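Local structure of putative amidohydrolase (Unidentified, 3FEQ) at residues A79-P82 against I88-L91. The protein is a zinc-dependent amidohydrolase-superfamily enzyme that probably acts as a prolidase, cleaving dipeptides that end in proline. Numbering follows the deposited sequence.
Sequences ATQP and IRSL
Gln81 and Arg89 reach toward each other from either side of helix 83-88 in the chain, Gln81 one residue before the N-cap Pro82, and meet through a single hydrogen bond, from Arg89 NE to Gln81 OE1 (3.0 Å). The bond is nearly straight at the hydrogen (N-H...O angle 164°), and NE approaches the amide oxygen almost head-on, close to the line of its C=O bond. OE1 of Gln81 lies at the edge of the Arg89 guanidinium, close to its plane. Arg89 NH1 stays farther off, 3.6 Å from Gln81 OE1, and the two flat groups are turned 38° from each other, an edge-on, one-bond contact and not a stack. Gln81 places CG between its own N and carbonyl carbon (chi1 85°) and then runs extended, which points the amide at Arg89; together the two side chains close the 10.5 Å between Gln81 CA and Arg89 CA. The arginine bends at chi3, bringing NE round to the oxygen.

Gln81 NE2 donates to Asn78 O and, weakly, to Ser71 OG. Arg89 lies in the chain between the short helix 83-88 and the longer helix 90-99, and the hydrogen bond thus ties together the residues before and after a short helix within the amidohydrolase fold, a TIM barrel. Leu123 of a second subunit packs on Arg89, so the contact lies at the subunit interface.

With its oxygen accepting from Arg89 and its nitrogen donating to Asn78, the buried amide of Gln81 has a defined flip, and the positive guanidinium would be expected to polarise its carbonyl.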
# COMPACT_ATOMS: atom_id res chain seq x y z
N ALA C 79 -2.39 22.63 15.49
CA ALA C 79 -2.35 21.22 15.09
C ALA C 79 -0.93 20.73 14.79
O ALA C 79 -0.60 19.58 15.02
CB ALA C 79 -3.26 20.98 13.89
N THR C 80 -0.07 21.63 14.32
CA THR C 80 1.23 21.23 13.80
C THR C 80 2.35 21.37 14.85
O THR C 80 3.51 21.08 14.56
CB THR C 80 1.58 22.05 12.55
OG1 THR C 80 1.63 23.43 12.91
CG2 THR C 80 0.51 21.86 11.47
N GLN C 81 2.00 21.81 16.05
CA GLN C 81 2.98 21.86 17.14
C GLN C 81 3.27 20.45 17.67
O GLN C 81 2.40 19.57 17.61
CB GLN C 81 2.49 22.79 18.24
CG GLN C 81 1.56 22.15 19.24
CD GLN C 81 1.04 23.14 20.27
OE1 GLN C 81 1.80 23.66 21.10
NE2 GLN C 81 -0.27 23.39 20.24
N PRO C 82 4.52 20.21 18.12
CA PRO C 82 4.97 18.87 18.55
C PRO C 82 4.15 18.34 19.72
O PRO C 82 3.79 19.10 20.61
CB PRO C 82 6.41 19.11 19.03
CG PRO C 82 6.83 20.33 18.33
CD PRO C 82 5.61 21.19 18.23
N ILE C 88 1.94 19.89 27.28
CA ILE C 88 2.48 20.77 28.31
C ILE C 88 1.68 22.07 28.40
O ILE C 88 1.25 22.47 29.48
CB ILE C 88 3.97 21.13 28.03
CG1 ILE C 88 4.88 19.88 28.07
CG2 ILE C 88 4.48 22.18 28.99
CD1 ILE C 88 4.47 18.81 29.07
N ARG C 89 1.47 22.70 27.25
CA ARG C 89 0.85 24.02 27.19
C ARG C 89 -0.61 24.05 27.63
O ARG C 89 -1.16 25.12 27.89
CB ARG C 89 0.97 24.57 25.77
CG ARG C 89 2.36 25.00 25.39
CD ARG C 89 2.28 26.00 24.27
NE ARG C 89 3.03 25.54 23.12
CZ ARG C 89 4.20 26.04 22.73
NH1 ARG C 89 4.83 25.53 21.68
NH2 ARG C 89 4.73 27.06 23.40
N SER C 90 -1.25 22.88 27.71
CA SER C 90 -2.65 22.81 28.09
C SER C 90 -2.82 22.77 29.61
O SER C 90 -3.91 23.01 30.12
CB SER C 90 -3.32 21.59 27.47
OG SER C 90 -3.40 20.56 28.43
N LEU C 91 -1.74 22.45 30.31
CA LEU C 91 -1.76 22.44 31.77
C LEU C 91 -2.07 23.79 32.44
O LEU C 91 -2.89 23.83 33.35
CB LEU C 91 -0.46 21.85 32.34
CG LEU C 91 -0.16 20.42 31.92
CD1 LEU C 91 0.99 19.84 32.74
CD2 LEU C 91 -1.39 19.62 32.11